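Local coordinates for protein 6-phospho-beta-glucosidase BglT (Thermotoga maritima, PDB 1UP7) that hydrolyses 6-phospho-beta-glucosides such as cellobiose 6'-phosphate to glucose 6-phosphate and glucose, using NAD+ and a manganese ion, at residues Glu33-Asp38 with Glu68-Asp73; Lys211-Leu216 with Trp231-Val236; Pro329-Leu334 with Tyr367-Ile372. One frame throughout, in Å; residues are numbered along the deposited sequence.

Interaction 1 lies in the nucleotide-binding part of the chain, interactions 2 and 3 in the C-terminal family 4 region, and none of the three touches another. Interactions 1 and 2 sit on opposite sides of the chain's centre, their own centres about 46 Å apart. All three are partly buried, and they share no helix or strand. Interaction 1 is small apolar packing of a strand on a helix, with the cofactor bound at the strand end; interaction 2 is aromatic and aliphatic packing between two short helices; interaction 3 is a salt bridge between a turn and a long helix. Interactions 2 and 3 both also meet the second subunit.

Interaction 1 of 3, residues Glu33-Asp38 with Glu68-Asp73; sequences EVIFYD and EGAVVD. With NAD (nicotinamide-adenine-dinucleotide), chain I.
Strand 33-37 and helix 67-71 come closest at I35 and A70, whose CA atoms are 5.8 Å apart, and no hydrogen bond joins the two segments. The contact is small and centred on A70. I35 lays its CG2 branch against the helix backbone, 3.2 Å from A70 O, while its CD1 reaches the carbonyl of G69. The A70 methyl carbon lies 3.9 Å from Y37 CB and 4.1 Å from I35 CG2, apolar pairs with two residues that project from the same side of the strand. Both carbonyls, G69 O and A70 O, accept from R4 NH1 on the neighbouring strand, which gives them a partner beside the apolar contact. This is the Rossmann fold, in which strand 33-37 is the second of the parallel sheet and ends in the acidic residue that grips the adenosine ribose of NAD. With CG roughly opposite the backbone N (chi1 -152°), D38 turns its carboxylate to the ribose, one oxygen for each hydroxyl: NAD O2B donates to D38 OD1 at 2.6 Å and NAD O3B to D38 OD2 at 2.7 Å. G11 N and D40 N donate to the same two oxygens and so hold the carboxylate in place. An asparagine here, lacking the charge and one carboxylate oxygen, would probably leave a ribose hydroxyl or the backbone N-H of G11 or D40 without its acceptor. Beyond its CB, the Y37 ring leads away from the helix toward the adenine, with Y37 CE2 3.8 Å from NAD C2A.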
# COMPACT_ATOMS: atom_id res chain seq x y z
N GLU A 33 44.55 4.54 -1.47
CA GLU A 33 44.88 3.73 -2.63
C GLU A 33 43.69 3.39 -3.52
O GLU A 33 42.55 3.30 -3.07
CB GLU A 33 45.66 2.47 -2.22
CG GLU A 33 45.01 1.68 -1.10
CD GLU A 33 45.88 0.52 -0.61
OE1 GLU A 33 47.06 0.77 -0.31
OE2 GLU A 33 45.39 -0.64 -0.53
N VAL A 34 43.98 3.28 -4.81
CA VAL A 34 43.05 2.74 -5.77
C VAL A 34 43.65 1.46 -6.34
O VAL A 34 44.77 1.46 -6.86
CB VAL A 34 42.69 3.77 -6.86
CG1 VAL A 34 41.69 3.19 -7.83
CG2 VAL A 34 42.11 5.04 -6.19
N ILE A 35 42.92 0.36 -6.17
CA ILE A 35 43.39 -0.92 -6.66
C ILE A 35 42.52 -1.43 -7.81
O ILE A 35 41.28 -1.36 -7.76
CB ILE A 35 43.49 -1.93 -5.52
CG1 ILE A 35 44.17 -3.22 -6.01
CG2 ILE A 35 42.12 -2.24 -4.99
CD1 ILE A 35 44.83 -4.03 -4.88
N PHE A 36 43.19 -1.94 -8.83
CA PHE A 36 42.56 -2.31 -10.09
C PHE A 36 42.60 -3.81 -10.30
O PHE A 36 43.62 -4.44 -10.04
CB PHE A 36 43.27 -1.60 -11.27
CG PHE A 36 43.12 -0.11 -11.26
CD1 PHE A 36 42.00 0.49 -11.85
CD2 PHE A 36 44.07 0.69 -10.64
CE1 PHE A 36 41.83 1.89 -11.84
CE2 PHE A 36 43.92 2.10 -10.61
CZ PHE A 36 42.79 2.70 -11.23
N TYR A 37 41.47 -4.37 -10.75
CA TYR A 37 41.39 -5.75 -11.16
C TYR A 37 40.72 -5.82 -12.53
O TYR A 37 39.76 -5.07 -12.80
CB TYR A 37 40.62 -6.60 -10.14
CG TYR A 37 40.35 -7.97 -10.70
CD1 TYR A 37 41.40 -8.85 -10.93
CD2 TYR A 37 39.07 -8.34 -11.12
CE1 TYR A 37 41.21 -10.09 -11.50
CE2 TYR A 37 38.85 -9.60 -11.70
CZ TYR A 37 39.94 -10.47 -11.88
OH TYR A 37 39.77 -11.72 -12.46
N ASP A 38 41.22 -6.71 -13.38
CA ASP A 38 40.65 -7.01 -14.71
C ASP A 38 41.02 -8.46 -15.07
O ASP A 38 42.08 -8.93 -14.69
CB ASP A 38 41.25 -6.06 -15.78
CG ASP A 38 40.31 -5.79 -16.96
OD1 ASP A 38 40.12 -6.69 -17.83
OD2 ASP A 38 39.72 -4.69 -17.09
N GLU A 68 39.23 -10.90 -5.29
CA GLU A 68 39.22 -10.92 -3.83
C GLU A 68 40.28 -9.96 -3.27
O GLU A 68 40.02 -9.17 -2.37
CB GLU A 68 39.43 -12.34 -3.30
CG GLU A 68 39.27 -12.42 -1.78
CD GLU A 68 38.80 -13.79 -1.27
OE1 GLU A 68 37.99 -14.47 -2.00
OE2 GLU A 68 39.23 -14.19 -0.14
N GLY A 69 41.47 -10.01 -3.86
CA GLY A 69 42.57 -9.15 -3.49
C GLY A 69 42.28 -7.67 -3.70
O GLY A 69 42.82 -6.82 -2.99
N ALA A 70 41.42 -7.36 -4.66
CA ALA A 70 41.06 -5.99 -4.91
C ALA A 70 40.07 -5.45 -3.87
O ALA A 70 40.25 -4.32 -3.41
CB ALA A 70 40.55 -5.81 -6.37
N VAL A 71 39.09 -6.26 -3.47
CA VAL A 71 37.97 -5.80 -2.67
C VAL A 71 38.12 -6.00 -1.17
O VAL A 71 37.39 -5.39 -0.39
CB VAL A 71 36.65 -6.45 -3.15
CG1 VAL A 71 36.42 -6.16 -4.62
CG2 VAL A 71 36.65 -7.98 -2.85
N VAL A 72 39.09 -6.83 -0.77
CA VAL A 72 39.22 -7.27 0.62
C VAL A 72 39.26 -6.13 1.65
O VAL A 72 38.58 -6.21 2.70
CB VAL A 72 40.43 -8.28 0.80
CG1 VAL A 72 41.80 -7.60 0.57
CG2 VAL A 72 40.39 -8.96 2.17
N ASP A 73 40.03 -5.08 1.36
CA ASP A 73 40.11 -3.95 2.30
C ASP A 73 39.48 -2.66 1.73
O ASP A 73 39.81 -1.55 2.17
CB ASP A 73 41.55 -3.68 2.71
CG ASP A 73 42.14 -4.81 3.54
OD1 ASP A 73 41.44 -5.29 4.48
OD2 ASP A 73 43.29 -5.28 3.31
PA NAD I . 34.88 -2.64 -21.86
O1A NAD I . 34.63 -3.64 -22.91
O2A NAD I . 36.14 -1.77 -22.06
O5B NAD I . 35.00 -3.51 -20.50
C5B NAD I . 35.68 -2.98 -19.39
C4B NAD I . 36.68 -4.00 -18.85
O4B NAD I . 36.00 -5.07 -18.19
C3B NAD I . 37.58 -4.65 -19.90
O3B NAD I . 38.92 -4.29 -19.60
C2B NAD I . 37.36 -6.15 -19.72
O2B NAD I . 38.56 -6.89 -19.85
C1B NAD I . 36.87 -6.20 -18.29
N9A NAD I . 36.11 -7.40 -17.93
C8A NAD I . 35.24 -8.16 -18.69
N7A NAD I . 34.77 -9.13 -17.88
C5A NAD I . 35.25 -8.98 -16.63
C6A NAD I . 35.11 -9.69 -15.45
N6A NAD I . 34.33 -10.76 -15.37
N1A NAD I . 35.79 -9.26 -14.32
C2A NAD I . 36.63 -8.16 -14.37
N3A NAD I . 36.79 -7.48 -15.56
C4A NAD I . 36.11 -7.89 -16.66
O3 NAD I . 33.56 -1.73 -21.80
PN NAD I . 33.38 -0.25 -21.20
O1N NAD I . 32.92 0.53 -22.38
O2N NAD I . 34.52 0.21 -20.43
O5D NAD I . 32.21 -0.40 -20.13
C5D NAD I . 32.14 -1.41 -19.14
C4D NAD I . 30.69 -1.48 -18.64
O4D NAD I . 30.25 -0.26 -18.05
C3D NAD I . 29.70 -1.76 -19.76
O3D NAD I . 28.78 -2.67 -19.23
C2D NAD I . 29.05 -0.42 -20.06
O2D NAD I . 27.72 -0.49 -20.56
C1D NAD I . 29.15 0.33 -18.75
N1N NAD I . 29.59 1.71 -18.99
C2N NAD I . 30.69 2.10 -18.25
C3N NAD I . 31.21 3.37 -18.37
C7N NAD I . 32.43 3.72 -17.55
O7N NAD I . 32.54 4.95 -16.85
N7N NAD I . 33.42 2.82 -17.47
C4N NAD I . 30.59 4.24 -19.27
C5N NAD I . 29.46 3.86 -20.02
C6N NAD I . 28.97 2.56 -19.87

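Interaction 2 of 3, residues Lys211-Leu216 with Trp231-Val236; sequences KVFENL and WFYDSV
Two short helices of the C-terminal family 4 region, 209-216 and 230-236, pack here through Y233, which meets both F213 and L216 with no hydrogen bond between the segments. The CA atoms of F213 and Y233 lie 7.0 Å apart. L216 sets its CD2 methyl over one face of the Y233 ring in a CH-pi contact, 3.7 Å from the ring centroid and 21° off the normal. The methyl is displaced toward the phenol end, and its nearest ring atom, Y233 CZ, is 3.4 Å from L216 CD2. The opposite face of the ring is met by F232 CD2, near the rim, so the phenol is held between a leucine of one helix and a phenylalanine of its own. With CG of Y233 anti to its carbonyl carbon (chi1 -66°), the ring runs past helix 209-216 and offers its face to L216. F213 works closer to the backbone: its CD1 approaches Y233 CB at 3.9 Å, and Y233 CD1 lies at the edge of the F213 ring, in its plane. R237 adds a cation-pi contact to F213. Within its own helix, S235 OG donates to W231 O at 2.6 Å. Around the pair, V212 turns to helix 166-177 and, like F213, touches I239 of strand 239-240, whereas W231 and F232 pack on L384 and L388 of the second subunit.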
# COMPACT_ATOMS: atom_id res chain seq x y z
N LYS A 211 10.70 27.22 -19.32
CA LYS A 211 11.87 27.75 -20.02
C LYS A 211 12.70 26.65 -20.64
O LYS A 211 13.21 26.81 -21.74
CB LYS A 211 12.74 28.52 -19.04
CG LYS A 211 12.38 29.96 -18.89
CD LYS A 211 13.10 30.57 -17.67
CE LYS A 211 12.53 31.94 -17.36
NZ LYS A 211 12.43 32.10 -15.89
N VAL A 212 12.81 25.53 -19.93
CA VAL A 212 13.54 24.37 -20.43
C VAL A 212 12.81 23.75 -21.62
O VAL A 212 13.45 23.46 -22.63
CB VAL A 212 13.84 23.32 -19.30
CG1 VAL A 212 14.47 22.09 -19.86
CG2 VAL A 212 14.75 23.91 -18.22
N PHE A 213 11.49 23.60 -21.51
CA PHE A 213 10.68 23.10 -22.63
C PHE A 213 10.80 24.03 -23.85
O PHE A 213 11.05 23.57 -24.96
CB PHE A 213 9.23 22.89 -22.21
CG PHE A 213 8.99 21.61 -21.47
CD1 PHE A 213 9.14 20.39 -22.11
CD2 PHE A 213 8.59 21.63 -20.15
CE1 PHE A 213 8.89 19.18 -21.42
CE2 PHE A 213 8.35 20.43 -19.44
CZ PHE A 213 8.49 19.21 -20.07
N GLU A 214 10.67 25.34 -23.63
CA GLU A 214 10.86 26.33 -24.69
C GLU A 214 12.25 26.22 -25.34
O GLU A 214 12.39 26.39 -26.54
CB GLU A 214 10.62 27.75 -24.21
CG GLU A 214 9.17 28.04 -23.84
CD GLU A 214 8.28 28.29 -25.05
OE1 GLU A 214 7.85 27.30 -25.69
OE2 GLU A 214 7.98 29.48 -25.35
N ASN A 215 13.26 25.92 -24.53
CA ASN A 215 14.62 25.78 -25.03
C ASN A 215 14.81 24.54 -25.90
O ASN A 215 15.49 24.60 -26.94
CB ASN A 215 15.60 25.71 -23.86
CG ASN A 215 16.83 26.61 -24.06
OD1 ASN A 215 17.97 26.12 -24.08
ND2 ASN A 215 16.59 27.93 -24.20
N LEU A 216 14.23 23.41 -25.49
CA LEU A 216 14.26 22.20 -26.29
C LEU A 216 13.80 22.37 -27.76
O LEU A 216 14.30 21.66 -28.63
CB LEU A 216 13.44 21.12 -25.60
CG LEU A 216 14.26 20.11 -24.78
CD1 LEU A 216 15.00 20.77 -23.61
CD2 LEU A 216 13.36 19.01 -24.27
N TRP A 231 5.53 19.20 -30.73
CA TRP A 231 4.21 18.82 -30.27
C TRP A 231 4.28 17.74 -29.18
O TRP A 231 3.43 17.67 -28.29
CB TRP A 231 3.41 18.43 -31.50
CG TRP A 231 3.94 17.24 -32.21
CD1 TRP A 231 4.64 17.22 -33.39
CD2 TRP A 231 3.78 15.88 -31.81
NE1 TRP A 231 4.91 15.92 -33.74
CE2 TRP A 231 4.39 15.08 -32.79
CE3 TRP A 231 3.13 15.25 -30.74
CZ2 TRP A 231 4.38 13.71 -32.73
CZ3 TRP A 231 3.15 13.89 -30.67
CH2 TRP A 231 3.76 13.13 -31.67
N PHE A 232 5.34 16.94 -29.24
CA PHE A 232 5.58 15.82 -28.31
C PHE A 232 5.74 16.31 -26.86
O PHE A 232 5.16 15.80 -25.91
CB PHE A 232 6.81 15.01 -28.75
CG PHE A 232 7.19 13.90 -27.76
CD1 PHE A 232 6.59 12.66 -27.83
CD2 PHE A 232 8.13 14.12 -26.77
CE1 PHE A 232 6.90 11.67 -26.92
CE2 PHE A 232 8.44 13.14 -25.82
CZ PHE A 232 7.83 11.90 -25.90
N TYR A 233 6.57 17.33 -26.72
CA TYR A 233 6.76 18.01 -25.44
C TYR A 233 5.54 18.77 -24.94
O TYR A 233 5.27 18.74 -23.75
CB TYR A 233 8.01 18.91 -25.50
CG TYR A 233 9.29 18.09 -25.66
CD1 TYR A 233 9.67 17.17 -24.67
CD2 TYR A 233 10.12 18.23 -26.79
CE1 TYR A 233 10.83 16.41 -24.78
CE2 TYR A 233 11.29 17.45 -26.92
CZ TYR A 233 11.64 16.55 -25.90
OH TYR A 233 12.77 15.76 -25.98
N ASP A 234 4.80 19.40 -25.85
CA ASP A 234 3.55 20.07 -25.51
C ASP A 234 2.49 19.09 -25.02
O ASP A 234 1.64 19.45 -24.20
CB ASP A 234 3.07 20.85 -26.72
CG ASP A 234 4.08 21.92 -27.16
OD1 ASP A 234 4.71 22.56 -26.28
OD2 ASP A 234 4.29 22.22 -28.36
N SER A 235 2.56 17.85 -25.52
CA SER A 235 1.52 16.85 -25.31
C SER A 235 1.80 16.06 -24.09
O SER A 235 0.99 15.95 -23.20
CB SER A 235 1.49 15.92 -26.52
OG SER A 235 1.06 16.71 -27.61
N VAL A 236 3.01 15.51 -24.06
CA VAL A 236 3.44 14.60 -23.04
C VAL A 236 3.84 15.36 -21.77
O VAL A 236 3.69 14.86 -20.67
CB VAL A 236 4.64 13.78 -23.54
CG1 VAL A 236 5.23 12.93 -22.44
CG2 VAL A 236 4.25 12.92 -24.74

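Interaction 3 of 3, residues Pro329-Leu334 with Tyr367-Ile372; sequences PDDYVL and YERLTI
D331 and R369 form a salt bridge, the only hydrogen-bonded pair across 329-334 and 367-372. R369 NH2 donates to D331 OD1 at 2.8 Å (N-H...O 148°), meeting that oxygen nearly along its C-O bond, and R369 NH1 adds a weak bond of 3.1 Å to the same D331 OD1. One carboxylate oxygen thus takes both terminal nitrogens at the guanidinium edge, with the two planes 32° apart. The arginine chain, bent at chi2 and chi3, brings its head to the turn, where R369 NH1 also pairs with E149 of helix 144-155. Paired with two acids, the guanidinium is likely to stay charged.

In van der Waals contact, Y332 CE1 is 3.6 Å from R369 NH2, the tyrosine ring almost perpendicular (89°) to the guanidinium. P329 CD covers the centre of one face of that ring, and Y332 OH is hydrogen-bonded to H362 ND1 of the same chain, on helix 355-376.

Among backbone bonds, Y332 N to P329 O at 3.2 Å closes the turn. The arrangement is a type I beta turn leading into strand 333-341, the central strand of a three-stranded antiparallel sheet, tied by an ion pair to a helix.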
# COMPACT_ATOMS: atom_id res chain seq x y z
N PRO A 329 5.15 1.01 -6.32
CA PRO A 329 5.53 0.25 -5.10
C PRO A 329 6.89 0.65 -4.51
O PRO A 329 7.82 0.98 -5.22
CB PRO A 329 5.55 -1.21 -5.57
CG PRO A 329 4.66 -1.24 -6.79
CD PRO A 329 4.94 0.11 -7.47
N ASP A 330 6.99 0.61 -3.19
CA ASP A 330 8.23 0.92 -2.50
C ASP A 330 9.45 0.13 -2.98
O ASP A 330 10.56 0.65 -2.98
CB ASP A 330 8.10 0.66 -1.01
CG ASP A 330 7.07 1.51 -0.36
OD1 ASP A 330 6.71 2.57 -0.93
OD2 ASP A 330 6.57 1.18 0.76
N ASP A 331 9.24 -1.13 -3.32
CA ASP A 331 10.33 -2.03 -3.68
C ASP A 331 10.81 -1.88 -5.12
O ASP A 331 11.81 -2.51 -5.47
CB ASP A 331 9.93 -3.49 -3.43
CG ASP A 331 8.61 -3.84 -4.11
OD1 ASP A 331 8.58 -4.10 -5.33
OD2 ASP A 331 7.52 -3.79 -3.51
N TYR A 332 10.13 -1.10 -5.96
CA TYR A 332 10.67 -0.89 -7.32
C TYR A 332 12.02 -0.19 -7.17
O TYR A 332 12.09 0.88 -6.53
CB TYR A 332 9.77 -0.00 -8.17
CG TYR A 332 8.62 -0.67 -8.93
CD1 TYR A 332 8.04 -1.88 -8.49
CD2 TYR A 332 8.12 -0.07 -10.09
CE1 TYR A 332 6.97 -2.47 -9.20
CE2 TYR A 332 7.06 -0.67 -10.82
CZ TYR A 332 6.49 -1.85 -10.36
OH TYR A 332 5.45 -2.37 -11.05
N VAL A 333 13.08 -0.78 -7.71
CA VAL A 333 14.31 -0.00 -7.94
C VAL A 333 14.04 1.01 -9.05
O VAL A 333 13.59 0.64 -10.15
CB VAL A 333 15.53 -0.90 -8.29
CG1 VAL A 333 16.65 -0.07 -8.89
CG2 VAL A 333 16.01 -1.69 -7.04
N LEU A 334 14.28 2.28 -8.75
CA LEU A 334 14.12 3.37 -9.69
C LEU A 334 15.40 4.18 -9.75
O LEU A 334 16.26 4.07 -8.87
CB LEU A 334 12.97 4.29 -9.25
CG LEU A 334 11.61 3.62 -9.09
CD1 LEU A 334 10.61 4.62 -8.50
CD2 LEU A 334 11.13 3.02 -10.41
N TYR A 367 9.11 -7.03 -16.71
CA TYR A 367 10.03 -7.72 -17.55
C TYR A 367 11.34 -8.00 -16.78
O TYR A 367 11.89 -9.10 -16.88
CB TYR A 367 10.29 -6.89 -18.82
CG TYR A 367 11.71 -7.07 -19.27
CD1 TYR A 367 12.05 -8.17 -20.03
CD2 TYR A 367 12.73 -6.18 -18.84
CE1 TYR A 367 13.33 -8.37 -20.43
CE2 TYR A 367 14.07 -6.40 -19.21
CZ TYR A 367 14.36 -7.52 -20.01
OH TYR A 367 15.64 -7.83 -20.43
N GLU A 368 11.84 -7.01 -16.03
CA GLU A 368 13.06 -7.17 -15.25
C GLU A 368 12.99 -8.34 -14.28
O GLU A 368 13.94 -9.13 -14.19
CB GLU A 368 13.42 -5.89 -14.48
CG GLU A 368 14.04 -4.75 -15.30
CD GLU A 368 14.39 -3.56 -14.42
OE1 GLU A 368 13.83 -3.46 -13.28
OE2 GLU A 368 15.21 -2.71 -14.84
N ARG A 369 11.89 -8.42 -13.54
CA ARG A 369 11.75 -9.46 -12.52
C ARG A 369 11.53 -10.83 -13.17
O ARG A 369 12.01 -11.84 -12.64
CB ARG A 369 10.69 -9.15 -11.43
CG ARG A 369 10.58 -7.68 -11.04
CD ARG A 369 10.80 -7.28 -9.60
NE ARG A 369 9.58 -6.76 -9.03
CZ ARG A 369 9.43 -5.82 -8.09
NH1 ARG A 369 10.44 -5.17 -7.57
NH2 ARG A 369 8.20 -5.53 -7.70
N LEU A 370 10.83 -10.87 -14.31
CA LEU A 370 10.65 -12.13 -15.01
C LEU A 370 12.02 -12.64 -15.52
O LEU A 370 12.29 -13.85 -15.49
CB LEU A 370 9.69 -11.98 -16.20
CG LEU A 370 8.19 -11.93 -15.88
CD1 LEU A 370 7.38 -11.47 -17.11
CD2 LEU A 370 7.68 -13.28 -15.31
N THR A 371 12.86 -11.72 -15.98
CA THR A 371 14.19 -12.10 -16.41
C THR A 371 15.02 -12.68 -15.25
O THR A 371 15.67 -13.72 -15.39
CB THR A 371 14.89 -10.92 -17.09
OG1 THR A 371 14.16 -10.55 -18.28
CG2 THR A 371 16.25 -11.34 -17.61
N ILE A 372 14.98 -12.00 -14.10
CA ILE A 372 15.71 -12.43 -12.92
C ILE A 372 15.20 -13.80 -12.46
O ILE A 372 15.98 -14.68 -12.11
CB ILE A 372 15.57 -11.39 -11.79
CG1 ILE A 372 16.46 -10.16 -12.09
CG2 ILE A 372 15.87 -12.02 -10.50
CD1 ILE A 372 15.97 -8.86 -11.43